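Local coordinates for protein putative short-chain dehydrogenase/reductase (Burkholderia xenovorans, PDB 5K9Z) that probably acts as an NAD- or NADP-dependent oxidoreductase, interconverting an alcohol (CH-OH) group and a carbonyl in a substrate not yet identified, at residues S70-V75 with G127-A132; R133-Q138 with R182-N187. One frame throughout, in Å; residues are numbered along the deposited sequence.

Contact 1. Residues S70-V75 with G127-A132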
loop_
_atom_site.group_PDB
_atom_site.type_symbol
_atom_site.label_atom_id
_atom_site.label_comp_id
_atom_site.label_asym_id
_atom_site.label_seq_id
_atom_site.Cartn_x
_atom_site.Cartn_y
_atom_site.Cartn_z
ATOM N N SER C 70 4.849 -7.879 -26.898
ATOM C CA SER C 70 3.591 -8.612 -26.846
ATOM C C SER C 70 3.667 -9.960 -27.554
ATOM O O SER C 70 2.725 -10.752 -27.421
ATOM C CB SER C 70 2.449 -7.785 -27.453
ATOM O OG SER C 70 2.610 -7.635 -28.850
ATOM N N VAL C 71 4.762 -10.249 -28.262
ATOM C CA VAL C 71 4.941 -11.498 -29.012
ATOM C C VAL C 71 6.008 -12.326 -28.314
ATOM O O VAL C 71 7.192 -11.975 -28.349
ATOM C CB VAL C 71 5.343 -11.243 -30.470
ATOM C CG1 VAL C 71 5.469 -12.583 -31.240
ATOM C CG2 VAL C 71 4.350 -10.304 -31.136
ATOM N N GLU C 72 5.605 -13.447 -27.710
ATOM C CA GLU C 72 6.549 -14.219 -26.904
ATOM C C GLU C 72 7.784 -14.603 -27.707
ATOM O O GLU C 72 8.915 -14.521 -27.209
ATOM C CB GLU C 72 5.877 -15.478 -26.362
ATOM C CG GLU C 72 6.883 -16.330 -25.600
ATOM C CD GLU C 72 6.306 -17.605 -25.052
ATOM O OE1 GLU C 72 5.218 -18.022 -25.495
ATOM O OE2 GLU C 72 6.955 -18.195 -24.163
ATOM N N ALA C 73 7.582 -15.012 -28.965
ATOM C CA ALA C 73 8.690 -15.480 -29.790
ATOM C C ALA C 73 9.732 -14.391 -29.981
ATOM O O ALA C 73 10.929 -14.677 -30.067
ATOM C CB ALA C 73 8.168 -15.954 -31.155
ATOM N N GLN C 74 9.289 -13.135 -30.099
ATOM C CA GLN C 74 10.245 -12.049 -30.276
ATOM C C GLN C 74 11.023 -11.776 -28.990
ATOM O O GLN C 74 12.221 -11.461 -29.033
ATOM C CB GLN C 74 9.518 -10.799 -30.760
ATOM C CG GLN C 74 8.938 -10.985 -32.174
ATOM C CD GLN C 74 8.374 -9.712 -32.733
ATOM O OE1 GLN C 74 8.795 -8.615 -32.355
ATOM N NE2 GLN C 74 7.413 -9.841 -33.638
ATOM N N VAL C 75 10.361 -11.893 -27.839
ATOM C CA VAL C 75 11.061 -11.736 -26.563
ATOM C C VAL C 75 12.101 -12.840 -26.403
ATOM O O VAL C 75 13.254 -12.583 -26.055
ATOM C CB VAL C 75 10.051 -11.725 -25.398
ATOM C CG1 VAL C 75 10.771 -11.757 -24.054
ATOM C CG2 VAL C 75 9.113 -10.512 -25.507
ATOM N N GLY C 127 9.118 -11.985 -20.782
ATOM C CA GLY C 127 10.469 -11.581 -20.433
ATOM C C GLY C 127 11.001 -12.302 -19.205
ATOM O O GLY C 127 12.160 -12.713 -19.167
ATOM N N ILE C 128 10.173 -12.450 -18.172
ATOM C CA ILE C 128 10.629 -13.194 -17.000
ATOM C C ILE C 128 10.881 -14.646 -17.385
ATOM O O ILE C 128 11.919 -15.230 -17.055
ATOM C CB ILE C 128 9.611 -13.084 -15.850
ATOM C CG1 ILE C 128 9.503 -11.629 -15.368
ATOM C CG2 ILE C 128 10.019 -14.012 -14.659
ATOM C CD1 ILE C 128 8.403 -11.424 -14.365
ATOM N N LYS C 129 9.945 -15.237 -18.116
ATOM C CA LYS C 129 10.086 -16.641 -18.497
ATOM C C LYS C 129 11.402 -16.886 -19.231
ATOM O O LYS C 129 12.196 -17.742 -18.833
ATOM C CB LYS C 129 8.897 -17.069 -19.351
ATOM C CG LYS C 129 9.046 -18.461 -19.975
ATOM C CD LYS C 129 7.808 -18.788 -20.787
ATOM C CE LYS C 129 7.995 -20.069 -21.616
ATOM N NZ LYS C 129 6.780 -20.328 -22.440
ATOM N N HIS C 130 11.663 -16.129 -20.297
ATOM C CA HIS C 130 12.822 -16.445 -21.128
ATOM C C HIS C 130 14.134 -15.937 -20.542
ATOM O O HIS C 130 15.163 -16.603 -20.686
ATOM C CB HIS C 130 12.580 -15.962 -22.551
ATOM C CG HIS C 130 11.480 -16.728 -23.209
ATOM N ND1 HIS C 130 11.680 -17.977 -23.761
ATOM C CD2 HIS C 130 10.150 -16.484 -23.299
ATOM C CE1 HIS C 130 10.531 -18.451 -24.208
ATOM N NE2 HIS C 130 9.586 -17.563 -23.944
ATOM N N ALA C 131 14.136 -14.783 -19.867
ATOM C CA ALA C 131 15.354 -14.382 -19.161
ATOM C C ALA C 131 15.726 -15.405 -18.087
ATOM O O ALA C 131 16.902 -15.766 -17.932
ATOM C CB ALA C 131 15.182 -12.991 -18.536
ATOM N N ALA C 132 14.732 -15.913 -17.358
ATOM C CA ALA C 132 15.008 -16.873 -16.301
ATOM C C ALA C 132 15.577 -18.172 -16.861
ATOM O O ALA C 132 16.445 -18.787 -16.235
ATOM C CB ALA C 132 13.736 -17.140 -15.490
#
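Glu72, in the first turn of helix 72-86, reaches across to Lys129 and His130 on helix 110-138. Its CB sets out with CG anti to the backbone N (chi1 176°), and the chain stays extended beyond, which carries the carboxylate over to the second helix. Glu72 CG passes 3.4 Å from His130 NE2, and Glu72 CD lies at the edge of the imidazole, in its plane. At the tip, OE2 accepts two hydrogen bonds. Lys129 NZ meets Glu72 OE2 at 2.7 Å on the syn side, completing a salt bridge. His130 NE2 donates to Glu72 OE2 from the anti side, slightly out of the carboxylate plane, also at 2.7 Å and with an N-H...O angle of 162°. The acceptor stays close to the ring plane, although carboxylate and ring are turned 62° apart. Lys129 CG lies over one ring face, displaced toward the rim. On the buried side Val75 CG1 packs on Gly127 CA at 3.6 Å, where the backbones come nearest (Val75 CA to Gly127 CA 6.2 Å). Tyr126 also touches Glu72 and Val75. In this crystal His130 ND1 bonds a glycerol, so both ring nitrogens are engaged, which would hold the ring's rotation; the Glu72 bond is the protein's own contribution. A His-carboxylate hydrogen bond and a salt bridge thus join the two helices through one oxygen, probably favouring an ionised Glu72 balanced by Lys129.

Contact 2. Residues R133-Q138 with R182-N187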
loop_
_atom_site.group_PDB
_atom_site.type_symbol
_atom_site.label_atom_id
_atom_site.label_comp_id
_atom_site.label_asym_id
_atom_site.label_seq_id
_atom_site.Cartn_x
_atom_site.Cartn_y
_atom_site.Cartn_z
ATOM N N ARG C 133 15.095 -18.609 -18.035
ATOM C CA ARG C 133 15.658 -19.789 -18.681
ATOM C C ARG C 133 17.159 -19.643 -18.878
ATOM O O ARG C 133 17.917 -20.594 -18.670
ATOM C CB ARG C 133 14.979 -20.043 -20.026
ATOM C CG ARG C 133 13.610 -20.667 -19.951
ATOM C CD ARG C 133 13.040 -20.884 -21.376
ATOM N NE ARG C 133 11.774 -21.603 -21.330
ATOM C CZ ARG C 133 11.145 -22.095 -22.397
ATOM N NH1 ARG C 133 11.670 -21.942 -23.610
ATOM N NH2 ARG C 133 9.994 -22.742 -22.244
ATOM N N ALA C 134 17.609 -18.469 -19.315
ATOM C CA ALA C 134 19.050 -18.270 -19.452
ATOM C C ALA C 134 19.725 -18.176 -18.084
ATOM O O ALA C 134 20.846 -18.665 -17.898
ATOM C CB ALA C 134 19.326 -17.022 -20.297
ATOM N N MET C 135 19.048 -17.571 -17.111
ATOM C CA MET C 135 19.720 -17.194 -15.873
ATOM C C MET C 135 19.839 -18.352 -14.896
ATOM O O MET C 135 20.844 -18.440 -14.182
ATOM C CB MET C 135 19.007 -16.009 -15.223
ATOM C CG MET C 135 19.204 -14.725 -16.012
ATOM S SD MET C 135 18.168 -13.416 -15.352
ATOM C CE MET C 135 18.611 -12.040 -16.415
ATOM N N VAL C 136 18.838 -19.241 -14.827
ATOM C CA VAL C 136 18.957 -20.350 -13.881
ATOM C C VAL C 136 20.131 -21.240 -14.257
ATOM O O VAL C 136 20.734 -21.874 -13.384
ATOM C CB VAL C 136 17.650 -21.169 -13.754
ATOM C CG1 VAL C 136 16.515 -20.287 -13.231
ATOM C CG2 VAL C 136 17.279 -21.827 -15.063
ATOM N N LYS C 137 20.505 -21.274 -15.538
ATOM C CA LYS C 137 21.708 -22.008 -15.932
ATOM C C LYS C 137 22.966 -21.355 -15.369
ATOM O O LYS C 137 23.888 -22.051 -14.929
ATOM C CB LYS C 137 21.800 -22.098 -17.455
ATOM C CG LYS C 137 20.706 -22.924 -18.124
ATOM C CD LYS C 137 20.896 -22.952 -19.639
ATOM C CE LYS C 137 19.802 -23.742 -20.347
ATOM N NZ LYS C 137 20.011 -25.208 -20.215
ATOM N N GLN C 138 23.022 -20.019 -15.377
ATOM C CA GLN C 138 24.153 -19.293 -14.796
ATOM C C GLN C 138 24.228 -19.449 -13.279
ATOM O O GLN C 138 25.314 -19.342 -12.700
ATOM C CB GLN C 138 24.051 -17.797 -15.141
ATOM C CG GLN C 138 24.343 -17.455 -16.597
ATOM C CD GLN C 138 23.672 -16.162 -17.062
ATOM O OE1 GLN C 138 23.556 -15.922 -18.272
ATOM N NE2 GLN C 138 23.222 -15.326 -16.108
ATOM N N ARG C 182 17.389 -20.496 -6.953
ATOM C CA ARG C 182 18.228 -20.701 -8.130
ATOM C C ARG C 182 19.264 -19.596 -8.304
ATOM O O ARG C 182 20.011 -19.620 -9.285
ATOM C CB ARG C 182 17.371 -20.798 -9.406
ATOM C CG ARG C 182 16.114 -21.671 -9.292
ATOM C CD ARG C 182 16.419 -23.170 -9.235
ATOM N NE ARG C 182 17.135 -23.665 -10.411
ATOM C CZ ARG C 182 16.549 -24.110 -11.527
ATOM N NH1 ARG C 182 15.225 -24.119 -11.640
ATOM N NH2 ARG C 182 17.291 -24.549 -12.536
ATOM N N GLY C 183 19.321 -18.627 -7.388
ATOM C CA GLY C 183 20.269 -17.543 -7.483
ATOM C C GLY C 183 19.834 -16.356 -8.322
ATOM O O GLY C 183 20.667 -15.480 -8.596
ATOM N N VAL C 184 18.564 -16.280 -8.725
ATOM C CA VAL C 184 18.090 -15.247 -9.647
ATOM C C VAL C 184 17.118 -14.351 -8.896
ATOM O O VAL C 184 16.145 -14.836 -8.306
ATOM C CB VAL C 184 17.422 -15.862 -10.893
ATOM C CG1 VAL C 184 16.922 -14.760 -11.831
ATOM C CG2 VAL C 184 18.392 -16.779 -11.625
ATOM N N ARG C 185 17.365 -13.044 -8.944
ATOM C CA ARG C 185 16.526 -12.069 -8.264
ATOM C C ARG C 185 15.513 -11.475 -9.227
ATOM O O ARG C 185 15.765 -11.389 -10.429
ATOM C CB ARG C 185 17.356 -10.938 -7.648
ATOM C CG ARG C 185 18.273 -11.363 -6.517
ATOM C CD ARG C 185 18.924 -10.135 -5.874
ATOM N NE ARG C 185 19.853 -9.493 -6.786
ATOM C CZ ARG C 185 19.717 -8.259 -7.256
ATOM N NH1 ARG C 185 18.684 -7.505 -6.888
ATOM N NH2 ARG C 185 20.631 -7.776 -8.083
ATOM N N VAL C 186 14.344 -11.110 -8.690
ATOM C CA VAL C 186 13.277 -10.472 -9.463
ATOM C C VAL C 186 12.760 -9.281 -8.658
ATOM O O VAL C 186 12.322 -9.448 -7.517
ATOM C CB VAL C 186 12.115 -11.428 -9.790
ATOM C CG1 VAL C 186 11.157 -10.786 -10.835
ATOM C CG2 VAL C 186 12.626 -12.821 -10.273
ATOM N N ASN C 187 12.777 -8.094 -9.263
ATOM C CA ASN C 187 12.367 -6.867 -8.593
ATOM C C ASN C 187 11.610 -5.982 -9.579
ATOM O O ASN C 187 11.548 -6.253 -10.780
ATOM C CB ASN C 187 13.558 -6.099 -8.018
ATOM C CG ASN C 187 14.197 -6.807 -6.831
ATOM O OD1 ASN C 187 13.615 -6.870 -5.752
ATOM N ND2 ASN C 187 15.402 -7.319 -7.027
HETATM O O HOH W 1 20.586 -22.157 -10.786
#
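Val136 lies over one face of the Arg182 guanidinium, its CB 3.6 Å from Arg182 NH2 and displaced toward the rim of the group. The two side chains run obliquely to one another: Val136 CG2 meets Arg182 NH2 at 3.7 Å, while Val136 CG1 faces the near end of the arginine, 4.0 Å from Arg182 CB. Bends at chi2 (-72°) and chi3 (-60°) fold the arginine back, which brings its flat end over the valine. Met135 and Val184 instead cross at about a right angle. Met135 CB packs on Val184 CG2 at 3.7 Å, and Met135 SD reaches Val184 CG1 at 4.0 Å. No direct hydrogen bond joins the segments; one water bridges the backbones, donating to Val136 O at 2.6 Å and to Arg182 O at 3.0 Å. Gly183, with positive phi (86°), is the C-prime residue of the Schellman motif that ends helix 159-179 and turns the chain into strand 184-191. Leu179 of that helix touches both Val136 and Val184, and Ile143 touches Met135 and Val184, so this part of helix 110-138 packs on the C-terminal end of helix 159-179 and on the neighbouring inner strands 141-146 and 184-191.

In the fold
Contacts 1 and 2 use consecutive turns of helix 110-138, their centres about 14 Å apart and on the same side of the chain's centre. Contact 1 ties this helix to helix 72-86, while contact 2 ties its C-terminal part to residues 182-187, leading into strand 184-191. Ile143 and Leu179, neighbours of contact 2, also touch the helix segment of contact 1: Ile143 meets Ile128, Ala131 and Ala132, and Leu179 meets Ala132. In the Rossmann fold, contact 1 thus joins two helices flanking the parallel sheet, and contact 2 joins one of them to a strand of it; their centres lie about 16 and 19 Å from the chain's centre. The glycerol at contact 1 probably comes from the crystallisation liquor.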